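Arginine--tRNA ligase (Campylobacter jejuni, PDB 3FNR) catalyses the ATP-dependent joining of L-arginine to tRNA(Arg), releasing AMP and diphosphate, as a monomeric aminoacyl-tRNA synthetase of class I. Local coordinates at residues A[381-386]-A[439-444]; A[116-121]-A[144-149]; A[251-256]-A[265-270]; A[45-50]-A[310-315]. The protein carries 1 engineered substitution. One frame throughout, in Å; residues are numbered along the deposited sequence.

Contact 1. Residues A[381-386]-A[439-444]; sequences LNLKAV and IKTAFS. With SO4 (sulfate ion), chain B.
L383 reaches across from helix 383-393 to helix 425-445 and divides its two methyl groups between neighbouring residues there. CD2 lies 3.8 Å from CG2 of T441, while CD1 meets CB of A442 at 3.9 Å. The fork is aimed by the first torsion: CG stands anti to the backbone N (chi1 -180°), and both methyls are directed at helix 425-445. The leucine and threonine side chains cross obliquely. In T441 the rotamer separates the two branches: chi1 of -58° sets OG1 beside the backbone N and CG2 anti to it, which leaves CG2 to face L383 while OG1 is hydrogen-bonded to L437 O, one turn earlier in the same helix. Threonine suits a buried helix position for this reason, since its polar branch is satisfied locally and its apolar one is left to pack. A442, with a single methyl, lets the leucine come close to the helix. Y402 of helix 398-416 and F22 also touch L383, placing it among the helices of the DALR anticodon-binding domain, with F22 contributed from near the N terminus. One residue further on, K384 belongs to the exposed side of its helix. Its NZ donates a 2.7 Å hydrogen bond to O4 of a sulfate, probably from the crystallisation liquor, which E26 N and K28 NZ also hold. Between the helices the chemistry is wholly apolar: the two segments are joined by dispersion and burial of methyl groups, while the charged lysine is spent on the anion.

Contact 2. Residues A[116-121]-A[144-149]; sequences VDLAKE and KDKMLV
This is a partly buried helix-to-helix packing within the catalytic domain, where L118 of helix 113-126 meets K146 and M147 of helix 136-157. The axes of the two short segments pass 11.7 Å apart at an angle of 127°, a wide separation that side chains must bridge. L118 does most of this. With chi1 at -166° its CG lies anti to the backbone N, and the two methyls then diverge: CD1 rests against CB of K146 at 3.7 Å, and CD2 meets CE of M147, also at 3.7 Å. Leucine and methionine approach tip to tip, the methionine chain bending at chi2 and chi3 to bring its methyl round; an unbranched, flexible thioether suits such a detour. I90 of helix 80-98 and W142 also touch L118, enclosing it. Toward solvent, the exposed E121 comes up to the end of K146. Its OE1 stands 3.8 Å from K146 NZ, a long salt bridge, and just as far from CD, so the carboxylate lies beside the end of the aliphatic chain as well as its charge. K146 therefore serves both layers, its CB covering leucine and its ammonium facing glutamate. The chemistry implies that apolar contact carries the inner part, with a loose electrostatic attraction at the margin.

Contact 3. Residues A[251-256]-A[265-270]; sequences PRMKAA and NNLEII
K254 of helix 250-258 extends its ammonium group to the backbone at the start of strand 267-279, and M253 beside it packs on the same residue, L267. The second segment opens at N265 and N266, which form a 3-10 turn and make no direct contact with the helix segment. S264 O, just before this turn, also accepts a hydrogen bond from K254 NZ, so the lysine spans the entry to the strand. At L267 the contact is made twice. Its carbonyl O receives K254 NZ at 2.6 Å in a nearly straight approach to the carbonyl (C=O...N 170°). Lysine suits this place because its long aliphatic chain can carry several N-H donors across from the helix to the strand. The L267 side chain, CG anti to the backbone N (chi1 -175°), sends CD2 to within 4.1 Å of CG of M253. M253 also packs on L220 and D223 of helix 219-231. The helix and strand are consecutive members of a beta-alpha-beta unit that begins with strand 237-243; the two strands are parallel neighbours in the mixed sheet of the catalytic domain of this class I enzyme, and the L267 side chain touches both M253 of the helix and C238 of strand 237-243. E268 follows on the other side of the strand, directed away from the helix, and forms a salt bridge with R394. The CB of I269 is directed toward the helix, and its side chain also touches N240 and W242 of the neighbouring strand 237-243. Its amide N donates to a water at 3.1 Å, and K254 NZ donates to the same water at 3.2 Å.

Contact 4. Residues A[45-50]-A[310-315]; sequences LHIGHA and YIFLSK
A chi1 of -77° sets the ring of F312 anti to its own carbonyl carbon and sends it toward A50, while CG1 of I47, anti to the backbone N at -166°, carries CD1 to the same ring. I47 belongs to the 'HIGH' region, a signature motif of aminoacyl-tRNA synthetases of class I, represented here by H46, I47, G48 and H49; in this class the motif helps bind ATP, as it probably does here. A50 follows at the start of helix 50-65. Its CB sits over one face of the phenyl ring, nearer CE1 than the centre, in a CH-pi contact 4.0 Å from the centroid and 19° off the normal. Alanine suits this place, as a single methyl lets the ring lie close to the backbone. The isoleucine side chain crosses the phenylalanine at about a right angle. Together these contacts join I47 of the motif and the adjoining A50 to the turn I311-S314, while the CB of H49 points away from F312 and H46 stacks on F293. Within this type I turn, I311 O accepts from both S314 N and S314 OG on the same face of its carbonyl plane, OG at 2.7 Å. At the far end of I47, CD1 rests 3.9 Å from F312 CZ.

In the fold
From the N terminus the chain first passes the signature loop 45-50, which opens contact 4 and waits about 260 residues for its partner at 310-315. Within that long loop lie contact 2, closing a short excursion between helices 113-126 and 136-157, and then contact 3, which closes the tight return from helix 250-258 to strand 267-279. These two follow one another, their centres about 35 Å apart. All three fall in the catalytic-domain range. Only after 310-315 does the chain enter contact 1, which closes a largely helical loop between 381-386 and 439-444 and ties helices 383-393 and 425-445. Contacts 1 and 2 lie on opposite sides of the chain's centre; contact 4 comes within about 5 Å of contact 1 at nearest atoms.

Contact 1. Residues A[381-386]-A[439-444]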
loop_
_atom_site.group_PDB
_atom_site.type_symbol
_atom_site.label_atom_id
_atom_site.label_comp_id
_atom_site.label_asym_id
_atom_site.label_seq_id
_atom_site.Cartn_x
_atom_site.Cartn_y
_atom_site.Cartn_z
ATOM N N LEU A 381 25.733 2.973 5.910
ATOM C CA LEU A 381 25.547 1.883 6.869
ATOM C C LEU A 381 24.389 2.103 7.847
ATOM O O LEU A 381 23.865 1.145 8.410
ATOM C CB LEU A 381 26.850 1.609 7.627
ATOM C CG LEU A 381 27.985 1.093 6.739
ATOM C CD1 LEU A 381 29.311 1.160 7.473
ATOM C CD2 LEU A 381 27.703 -0.331 6.259
ATOM N N ASN A 382 23.988 3.362 8.015
ATOM C CA ASN A 382 22.913 3.756 8.925
ATOM C C ASN A 382 21.505 3.326 8.473
ATOM O O ASN A 382 20.543 3.542 9.206
ATOM C CB ASN A 382 22.934 5.276 9.111
ATOM C CG ASN A 382 22.077 5.749 10.288
ATOM O OD1 ASN A 382 21.277 6.684 10.153
ATOM N ND2 ASN A 382 22.233 5.103 11.435
ATOM N N LEU A 383 21.385 2.741 7.275
ATOM C CA LEU A 383 20.088 2.287 6.746
ATOM C C LEU A 383 19.366 1.338 7.706
ATOM O O LEU A 383 18.178 1.511 7.947
ATOM C CB LEU A 383 20.238 1.643 5.357
ATOM C CG LEU A 383 18.975 1.113 4.656
ATOM C CD1 LEU A 383 17.921 2.186 4.469
ATOM C CD2 LEU A 383 19.312 0.475 3.326
ATOM N N LYS A 384 20.098 0.380 8.273
ATOM C CA LYS A 384 19.558 -0.584 9.244
ATOM C C LYS A 384 18.791 0.086 10.380
ATOM O O LYS A 384 17.649 -0.277 10.651
ATOM C CB LYS A 384 20.692 -1.431 9.824
ATOM C CG LYS A 384 20.236 -2.738 10.477
ATOM C CD LYS A 384 21.288 -3.257 11.449
ATOM C CE LYS A 384 21.321 -4.783 11.507
ATOM N NZ LYS A 384 19.984 -5.445 11.624
ATOM N N ALA A 385 19.425 1.073 11.019
ATOM C CA ALA A 385 18.811 1.851 12.095
ATOM C C ALA A 385 17.548 2.563 11.618
ATOM O O ALA A 385 16.529 2.531 12.292
ATOM C CB ALA A 385 19.812 2.874 12.650
ATOM N N VAL A 386 17.635 3.200 10.454
ATOM C CA VAL A 386 16.510 3.928 9.876
ATOM C C VAL A 386 15.310 3.007 9.647
ATOM O O VAL A 386 14.201 3.348 10.056
ATOM C CB VAL A 386 16.914 4.645 8.565
ATOM C CG1 VAL A 386 15.701 5.297 7.909
ATOM C CG2 VAL A 386 17.990 5.705 8.855
ATOM N N ILE A 439 20.932 2.550 -1.610
ATOM C CA ILE A 439 19.914 3.121 -2.489
ATOM C C ILE A 439 19.008 2.000 -3.002
ATOM O O ILE A 439 17.775 2.066 -2.851
ATOM C CB ILE A 439 20.547 3.953 -3.640
ATOM C CG1 ILE A 439 21.071 5.280 -3.087
ATOM C CG2 ILE A 439 19.544 4.216 -4.762
ATOM C CD1 ILE A 439 21.898 6.082 -4.052
ATOM N N LYS A 440 19.641 0.951 -3.527
ATOM C CA LYS A 440 18.961 -0.222 -4.077
ATOM C C LYS A 440 18.092 -0.942 -3.043
ATOM O O LYS A 440 16.927 -1.239 -3.311
ATOM C CB LYS A 440 19.995 -1.188 -4.670
ATOM C CG LYS A 440 19.404 -2.466 -5.232
ATOM C CD LYS A 440 20.257 -3.001 -6.360
ATOM C CE LYS A 440 21.091 -4.175 -5.922
ATOM N NZ LYS A 440 20.301 -5.424 -6.075
ATOM N N THR A 441 18.668 -1.221 -1.876
ATOM C CA THR A 441 17.947 -1.844 -0.776
ATOM C C THR A 441 16.700 -1.038 -0.385
ATOM O O THR A 441 15.588 -1.546 -0.495
ATOM C CB THR A 441 18.869 -2.071 0.442
ATOM O OG1 THR A 441 19.981 -2.890 0.044
ATOM C CG2 THR A 441 18.116 -2.746 1.591
ATOM N N ALA A 442 16.888 0.216 0.024
ATOM C CA ALA A 442 15.780 1.055 0.485
ATOM C C ALA A 442 14.700 1.221 -0.584
ATOM O O ALA A 442 13.504 1.081 -0.285
ATOM C CB ALA A 442 16.288 2.406 0.940
ATOM N N PHE A 443 15.132 1.505 -1.815
ATOM C CA PHE A 443 14.230 1.602 -2.969
ATOM C C PHE A 443 13.397 0.341 -3.178
ATOM O O PHE A 443 12.211 0.439 -3.463
ATOM C CB PHE A 443 14.998 1.898 -4.259
ATOM C CG PHE A 443 14.820 3.298 -4.786
ATOM C CD1 PHE A 443 15.562 3.728 -5.881
ATOM C CD2 PHE A 443 13.917 4.183 -4.207
ATOM C CE1 PHE A 443 15.404 5.010 -6.392
ATOM C CE2 PHE A 443 13.756 5.465 -4.705
ATOM C CZ PHE A 443 14.495 5.882 -5.800
ATOM N N SER A 444 14.011 -0.835 -3.045
ATOM C CA SER A 444 13.294 -2.098 -3.283
ATOM C C SER A 444 12.161 -2.329 -2.284
ATOM O O SER A 444 11.150 -2.955 -2.623
ATOM C CB SER A 444 14.250 -3.295 -3.298
ATOM O OG SER A 444 14.728 -3.588 -2.000
HETATM S S SO4 B . 18.199 -7.725 14.306
HETATM O O1 SO4 B . 18.650 -8.029 15.667
HETATM O O2 SO4 B . 17.612 -8.929 13.739
HETATM O O3 SO4 B . 17.201 -6.661 14.367
HETATM O O4 SO4 B . 19.312 -7.298 13.468
#

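Contact 2. Residues A[116-121]-A[144-149]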
loop_
_atom_site.group_PDB
_atom_site.type_symbol
_atom_site.label_atom_id
_atom_site.label_comp_id
_atom_site.label_asym_id
_atom_site.label_seq_id
_atom_site.Cartn_x
_atom_site.Cartn_y
_atom_site.Cartn_z
ATOM N N VAL A 116 -18.588 0.181 -20.151
ATOM C CA VAL A 116 -18.937 -0.124 -21.534
ATOM C C VAL A 116 -18.054 -1.232 -22.121
ATOM O O VAL A 116 -18.521 -2.006 -22.955
ATOM C CB VAL A 116 -19.032 1.145 -22.457
ATOM C CG1 VAL A 116 -19.981 2.183 -21.863
ATOM C CG2 VAL A 116 -17.668 1.761 -22.740
ATOM N N ASP A 117 -16.799 -1.321 -21.666
ATOM C CA ASP A 117 -15.878 -2.393 -22.086
ATOM C C ASP A 117 -16.335 -3.753 -21.558
ATOM O O ASP A 117 -16.275 -4.768 -22.261
ATOM C CB ASP A 117 -14.447 -2.120 -21.598
ATOM C CG ASP A 117 -13.844 -0.853 -22.191
ATOM O OD1 ASP A 117 -12.775 -0.430 -21.696
ATOM O OD2 ASP A 117 -14.433 -0.268 -23.130
ATOM N N LEU A 118 -16.793 -3.741 -20.311
ATOM C CA LEU A 118 -17.272 -4.918 -19.613
ATOM C C LEU A 118 -18.610 -5.384 -20.189
ATOM O O LEU A 118 -18.862 -6.585 -20.270
ATOM C CB LEU A 118 -17.406 -4.589 -18.126
ATOM C CG LEU A 118 -17.588 -5.658 -17.055
ATOM C CD1 LEU A 118 -16.507 -6.727 -17.124
ATOM C CD2 LEU A 118 -17.585 -4.969 -15.705
ATOM N N ALA A 119 -19.451 -4.426 -20.588
ATOM C CA ALA A 119 -20.705 -4.701 -21.293
ATOM C C ALA A 119 -20.482 -5.378 -22.648
ATOM O O ALA A 119 -21.272 -6.229 -23.059
ATOM C CB ALA A 119 -21.482 -3.426 -21.479
ATOM N N LYS A 120 -19.412 -4.982 -23.338
ATOM C CA LYS A 120 -19.012 -5.602 -24.599
ATOM C C LYS A 120 -18.481 -7.008 -24.364
ATOM O O LYS A 120 -18.689 -7.900 -25.190
ATOM C CB LYS A 120 -17.954 -4.760 -25.314
ATOM C CG LYS A 120 -18.511 -3.551 -26.053
ATOM C CD LYS A 120 -17.463 -2.907 -26.965
ATOM C CE LYS A 120 -17.232 -3.726 -28.238
ATOM N NZ LYS A 120 -16.241 -3.092 -29.154
ATOM N N GLU A 121 -17.789 -7.191 -23.239
ATOM C CA GLU A 121 -17.332 -8.508 -22.808
ATOM C C GLU A 121 -18.524 -9.384 -22.444
ATOM O O GLU A 121 -18.534 -10.575 -22.753
ATOM C CB GLU A 121 -16.387 -8.398 -21.608
ATOM C CG GLU A 121 -14.904 -8.514 -21.930
ATOM C CD GLU A 121 -14.029 -8.496 -20.676
ATOM O OE1 GLU A 121 -13.301 -9.486 -20.439
ATOM O OE2 GLU A 121 -14.078 -7.496 -19.921
ATOM N N LYS A 144 -18.293 -8.971 -10.968
ATOM C CA LYS A 144 -17.500 -8.669 -9.779
ATOM C C LYS A 144 -16.192 -9.449 -9.781
ATOM O O LYS A 144 -15.192 -8.983 -9.231
ATOM C CB LYS A 144 -18.302 -8.895 -8.482
ATOM C CG LYS A 144 -18.585 -10.351 -8.096
ATOM C CD LYS A 144 -17.603 -10.894 -7.059
ATOM C CE LYS A 144 -18.101 -12.208 -6.460
ATOM N NZ LYS A 144 -17.917 -13.381 -7.344
ATOM N N ASP A 145 -16.211 -10.628 -10.406
ATOM C CA ASP A 145 -15.007 -11.426 -10.597
ATOM C C ASP A 145 -14.061 -10.790 -11.617
ATOM O O ASP A 145 -12.844 -10.895 -11.477
ATOM C CB ASP A 145 -15.362 -12.859 -11.005
ATOM C CG ASP A 145 -15.780 -13.723 -9.819
ATOM O OD1 ASP A 145 -15.237 -13.528 -8.706
ATOM O OD2 ASP A 145 -16.648 -14.604 -10.004
ATOM N N LYS A 146 -14.626 -10.137 -12.631
ATOM C CA LYS A 146 -13.829 -9.427 -13.632
ATOM C C LYS A 146 -13.221 -8.166 -13.021
ATOM O O LYS A 146 -12.059 -7.850 -13.274
ATOM C CB LYS A 146 -14.674 -9.060 -14.857
ATOM C CG LYS A 146 -15.101 -10.224 -15.752
ATOM C CD LYS A 146 -14.115 -10.489 -16.887
ATOM C CE LYS A 146 -13.235 -11.698 -16.616
ATOM N NZ LYS A 146 -12.560 -12.176 -17.860
ATOM N N MET A 147 -14.012 -7.464 -12.209
ATOM C CA MET A 147 -13.547 -6.270 -11.503
ATOM C C MET A 147 -12.476 -6.566 -10.468
ATOM O O MET A 147 -11.578 -5.760 -10.262
ATOM C CB MET A 147 -14.713 -5.519 -10.860
ATOM C CG MET A 147 -15.659 -4.853 -11.850
ATOM S SD MET A 147 -14.927 -3.557 -12.865
ATOM C CE MET A 147 -14.251 -4.484 -14.245
ATOM N N LEU A 148 -12.574 -7.724 -9.830
ATOM C CA LEU A 148 -11.561 -8.166 -8.888
ATOM C C LEU A 148 -10.264 -8.488 -9.614
ATOM O O LEU A 148 -9.180 -8.272 -9.073
ATOM C CB LEU A 148 -12.048 -9.387 -8.110
ATOM C CG LEU A 148 -11.546 -9.549 -6.677
ATOM C CD1 LEU A 148 -11.894 -8.332 -5.832
ATOM C CD2 LEU A 148 -12.143 -10.800 -6.071
ATOM N N VAL A 149 -10.385 -9.010 -10.834
ATOM C CA VAL A 149 -9.240 -9.219 -11.715
ATOM C C VAL A 149 -8.633 -7.858 -12.081
ATOM O O VAL A 149 -7.406 -7.699 -12.034
ATOM C CB VAL A 149 -9.613 -10.072 -12.975
ATOM C CG1 VAL A 149 -8.623 -9.868 -14.123
ATOM C CG2 VAL A 149 -9.694 -11.548 -12.618
#

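Contact 3. Residues A[251-256]-A[265-270]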
loop_
_atom_site.group_PDB
_atom_site.type_symbol
_atom_site.label_atom_id
_atom_site.label_comp_id
_atom_site.label_asym_id
_atom_site.label_seq_id
_atom_site.Cartn_x
_atom_site.Cartn_y
_atom_site.Cartn_z
ATOM N N PRO A 251 -14.050 3.767 17.884
ATOM C CA PRO A 251 -14.508 3.304 19.200
ATOM C C PRO A 251 -15.507 2.141 19.187
ATOM O O PRO A 251 -15.424 1.284 20.060
ATOM C CB PRO A 251 -15.173 4.550 19.799
ATOM C CG PRO A 251 -14.515 5.677 19.117
ATOM C CD PRO A 251 -14.375 5.196 17.707
ATOM N N ARG A 252 -16.417 2.100 18.213
ATOM C CA ARG A 252 -17.404 1.012 18.131
ATOM C C ARG A 252 -16.784 -0.328 17.734
ATOM O O ARG A 252 -17.304 -1.382 18.094
ATOM C CB ARG A 252 -18.576 1.360 17.197
ATOM C CG ARG A 252 -18.276 1.279 15.709
ATOM C CD ARG A 252 -19.355 1.949 14.873
ATOM N NE ARG A 252 -19.257 3.398 14.976
ATOM C CZ ARG A 252 -19.931 4.254 14.225
ATOM N NH1 ARG A 252 -19.756 5.553 14.405
ATOM N NH2 ARG A 252 -20.766 3.822 13.293
ATOM N N MET A 253 -15.663 -0.287 17.019
ATOM C CA MET A 253 -14.991 -1.511 16.636
ATOM C C MET A 253 -14.151 -2.045 17.790
ATOM O O MET A 253 -14.139 -3.248 18.039
ATOM C CB MET A 253 -14.186 -1.315 15.347
ATOM C CG MET A 253 -13.777 -2.617 14.606
ATOM S SD MET A 253 -15.090 -3.779 14.096
ATOM C CE MET A 253 -16.354 -2.649 13.636
ATOM N N LYS A 254 -13.480 -1.150 18.514
ATOM C CA LYS A 254 -12.715 -1.546 19.703
ATOM C C LYS A 254 -13.633 -2.131 20.779
ATOM O O LYS A 254 -13.273 -3.107 21.446
ATOM C CB LYS A 254 -11.938 -0.356 20.281
ATOM C CG LYS A 254 -11.017 0.346 19.303
ATOM C CD LYS A 254 -9.674 -0.334 19.184
ATOM C CE LYS A 254 -8.601 0.671 18.798
ATOM N NZ LYS A 254 -7.235 0.121 18.989
ATOM N N ALA A 255 -14.812 -1.520 20.929
ATOM C CA ALA A 255 -15.849 -1.953 21.870
ATOM C C ALA A 255 -16.338 -3.356 21.548
ATOM O O ALA A 255 -16.499 -4.178 22.445
ATOM C CB ALA A 255 -17.024 -0.970 21.845
ATOM N N ALA A 256 -16.545 -3.617 20.257
ATOM C CA ALA A 256 -16.950 -4.930 19.766
ATOM C C ALA A 256 -15.911 -5.991 20.087
ATOM O O ALA A 256 -16.259 -7.083 20.535
ATOM C CB ALA A 256 -17.191 -4.872 18.276
ATOM N N ASN A 265 -6.333 -3.293 22.195
ATOM C CA ASN A 265 -5.005 -2.764 21.882
ATOM C C ASN A 265 -4.240 -3.603 20.852
ATOM O O ASN A 265 -3.243 -3.146 20.304
ATOM C CB ASN A 265 -4.158 -2.607 23.146
ATOM C CG ASN A 265 -4.572 -1.410 23.987
ATOM O OD1 ASN A 265 -5.228 -0.481 23.506
ATOM N ND2 ASN A 265 -4.181 -1.427 25.257
ATOM N N ASN A 266 -4.703 -4.825 20.606
ATOM C CA ASN A 266 -4.138 -5.678 19.559
ATOM C C ASN A 266 -4.761 -5.436 18.181
ATOM O O ASN A 266 -4.404 -6.100 17.208
ATOM C CB ASN A 266 -4.215 -7.148 19.964
ATOM C CG ASN A 266 -3.278 -7.479 21.123
ATOM O OD1 ASN A 266 -2.318 -6.754 21.384
ATOM N ND2 ASN A 266 -3.554 -8.572 21.822
ATOM N N LEU A 267 -5.690 -4.479 18.116
ATOM C CA LEU A 267 -6.168 -3.934 16.853
ATOM C C LEU A 267 -5.639 -2.511 16.686
ATOM O O LEU A 267 -6.027 -1.588 17.410
ATOM C CB LEU A 267 -7.698 -3.980 16.767
ATOM C CG LEU A 267 -8.345 -3.545 15.440
ATOM C CD1 LEU A 267 -7.935 -4.426 14.262
ATOM C CD2 LEU A 267 -9.849 -3.534 15.570
ATOM N N GLU A 268 -4.729 -2.354 15.737
ATOM C CA GLU A 268 -4.064 -1.089 15.479
ATOM C C GLU A 268 -4.685 -0.469 14.241
ATOM O O GLU A 268 -4.638 -1.064 13.167
ATOM C CB GLU A 268 -2.564 -1.355 15.280
ATOM C CG GLU A 268 -1.734 -0.151 14.854
ATOM C CD GLU A 268 -0.277 -0.499 14.553
ATOM O OE1 GLU A 268 0.254 -1.494 15.109
ATOM O OE2 GLU A 268 0.338 0.233 13.747
ATOM N N ILE A 269 -5.299 0.706 14.387
ATOM C CA ILE A 269 -5.887 1.407 13.241
ATOM C C ILE A 269 -4.936 2.502 12.757
ATOM O O ILE A 269 -4.606 3.425 13.510
ATOM C CB ILE A 269 -7.276 2.060 13.561
ATOM C CG1 ILE A 269 -8.237 1.088 14.264
ATOM C CG2 ILE A 269 -7.895 2.653 12.297
ATOM C CD1 ILE A 269 -8.579 -0.168 13.489
ATOM N N ILE A 270 -4.497 2.395 11.506
ATOM C CA ILE A 270 -3.700 3.445 10.860
ATOM C C ILE A 270 -4.591 4.266 9.935
ATOM O O ILE A 270 -5.290 3.714 9.096
ATOM C CB ILE A 270 -2.528 2.847 10.069
ATOM C CG1 ILE A 270 -1.513 2.218 11.026
ATOM C CG2 ILE A 270 -1.866 3.900 9.161
ATOM C CD1 ILE A 270 -0.457 1.409 10.335
HETATM O O HOH W 1 -5.435 2.004 17.155
#

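Contact 4. Residues A[45-50]-A[310-315]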
loop_
_atom_site.group_PDB
_atom_site.type_symbol
_atom_site.label_atom_id
_atom_site.label_comp_id
_atom_site.label_asym_id
_atom_site.label_seq_id
_atom_site.Cartn_x
_atom_site.Cartn_y
_atom_site.Cartn_z
ATOM N N LEU A 45 -9.739 0.831 -9.138
ATOM C CA LEU A 45 -9.359 1.597 -7.953
ATOM C C LEU A 45 -9.341 3.098 -8.216
ATOM O O LEU A 45 -8.816 3.562 -9.226
ATOM C CB LEU A 45 -8.001 1.133 -7.425
ATOM C CG LEU A 45 -7.923 -0.307 -6.916
ATOM C CD1 LEU A 45 -6.557 -0.601 -6.337
ATOM C CD2 LEU A 45 -8.999 -0.562 -5.879
ATOM N N HIS A 46 -9.956 3.848 -7.313
ATOM C CA HIS A 46 -9.899 5.294 -7.373
ATOM C C HIS A 46 -8.556 5.741 -6.807
ATOM O O HIS A 46 -7.852 4.952 -6.166
ATOM C CB HIS A 46 -11.061 5.903 -6.597
ATOM C CG HIS A 46 -12.407 5.567 -7.163
ATOM N ND1 HIS A 46 -13.554 5.554 -6.397
ATOM C CD2 HIS A 46 -12.789 5.223 -8.416
ATOM C CE1 HIS A 46 -14.583 5.224 -7.156
ATOM N NE2 HIS A 46 -14.147 5.017 -8.385
ATOM N N ILE A 47 -8.199 6.997 -7.055
ATOM C CA ILE A 47 -6.926 7.544 -6.595
ATOM C C ILE A 47 -6.859 7.656 -5.064
ATOM O O ILE A 47 -5.786 7.526 -4.487
ATOM C CB ILE A 47 -6.568 8.885 -7.326
ATOM C CG1 ILE A 47 -5.100 9.278 -7.111
ATOM C CG2 ILE A 47 -7.511 10.016 -6.934
ATOM C CD1 ILE A 47 -4.085 8.199 -7.487
ATOM N N GLY A 48 -8.013 7.833 -4.415
ATOM C CA GLY A 48 -8.095 7.899 -2.955
ATOM C C GLY A 48 -7.702 6.624 -2.226
ATOM O O GLY A 48 -7.465 6.645 -1.017
ATOM N N HIS A 49 -7.632 5.514 -2.959
ATOM C CA HIS A 49 -7.150 4.243 -2.419
ATOM C C HIS A 49 -5.625 4.135 -2.445
ATOM O O HIS A 49 -5.054 3.238 -1.817
ATOM C CB HIS A 49 -7.737 3.064 -3.208
ATOM C CG HIS A 49 -9.199 2.836 -2.969
ATOM N ND1 HIS A 49 -10.150 3.014 -3.951
ATOM C CD2 HIS A 49 -9.871 2.451 -1.859
ATOM C CE1 HIS A 49 -11.345 2.750 -3.455
ATOM N NE2 HIS A 49 -11.204 2.408 -2.187
ATOM N N ALA A 50 -4.972 5.045 -3.168
ATOM C CA ALA A 50 -3.549 4.906 -3.478
ATOM C C ALA A 50 -2.632 5.021 -2.263
ATOM O O ALA A 50 -1.716 4.203 -2.110
ATOM C CB ALA A 50 -3.130 5.876 -4.582
ATOM N N TYR A 310 6.750 6.788 -4.598
ATOM C CA TYR A 310 7.511 7.796 -3.872
ATOM C C TYR A 310 6.585 8.823 -3.237
ATOM O O TYR A 310 6.626 9.037 -2.023
ATOM C CB TYR A 310 8.540 8.505 -4.760
ATOM C CG TYR A 310 9.479 9.378 -3.938
ATOM C CD1 TYR A 310 9.123 10.686 -3.563
ATOM C CD2 TYR A 310 10.700 8.879 -3.491
ATOM C CE1 TYR A 310 9.972 11.472 -2.770
ATOM C CE2 TYR A 310 11.554 9.650 -2.708
ATOM C CZ TYR A 310 11.185 10.938 -2.350
ATOM O OH TYR A 310 12.046 11.684 -1.581
ATOM N N ILE A 311 5.784 9.470 -4.078
ATOM C CA ILE A 311 4.928 10.575 -3.692
ATOM C C ILE A 311 4.010 10.164 -2.555
ATOM O O ILE A 311 3.907 10.875 -1.559
ATOM C CB ILE A 311 4.085 11.057 -4.900
ATOM C CG1 ILE A 311 4.981 11.729 -5.938
ATOM C CG2 ILE A 311 2.998 12.025 -4.465
ATOM C CD1 ILE A 311 4.356 11.812 -7.325
ATOM N N PHE A 312 3.390 8.989 -2.683
ATOM C CA PHE A 312 2.380 8.557 -1.719
ATOM C C PHE A 312 2.938 8.054 -0.385
ATOM O O PHE A 312 2.184 7.783 0.550
ATOM C CB PHE A 312 1.395 7.572 -2.366
ATOM C CG PHE A 312 0.377 8.247 -3.248
ATOM C CD1 PHE A 312 -0.856 8.628 -2.737
ATOM C CD2 PHE A 312 0.670 8.552 -4.571
ATOM C CE1 PHE A 312 -1.795 9.270 -3.535
ATOM C CE2 PHE A 312 -0.263 9.205 -5.374
ATOM C CZ PHE A 312 -1.499 9.559 -4.853
ATOM N N LEU A 313 4.261 7.950 -0.306
ATOM C CA LEU A 313 4.946 7.562 0.917
ATOM C C LEU A 313 5.633 8.748 1.595
ATOM O O LEU A 313 6.100 8.631 2.724
ATOM C CB LEU A 313 5.986 6.492 0.601
ATOM C CG LEU A 313 6.387 5.543 1.722
ATOM C CD1 LEU A 313 5.268 4.536 1.990
ATOM C CD2 LEU A 313 7.678 4.850 1.350
ATOM N N SER A 314 5.645 9.893 0.916
ATOM C CA SER A 314 6.600 10.966 1.202
ATOM C C SER A 314 6.250 11.864 2.381
ATOM O O SER A 314 7.067 12.683 2.798
ATOM C CB SER A 314 6.838 11.817 -0.056
ATOM O OG SER A 314 5.656 12.512 -0.417
ATOM N N LYS A 315 5.048 11.726 2.918
ATOM C CA LYS A 315 4.679 12.492 4.101
ATOM C C LYS A 315 3.910 11.627 5.089
ATOM O O LYS A 315 3.201 10.698 4.681
ATOM C CB LYS A 315 3.893 13.757 3.707
ATOM C CG LYS A 315 3.783 14.864 4.782
ATOM C CD LYS A 315 5.104 15.605 5.089
ATOM C CE LYS A 315 5.882 15.021 6.288
ATOM N NZ LYS A 315 5.079 14.891 7.542
#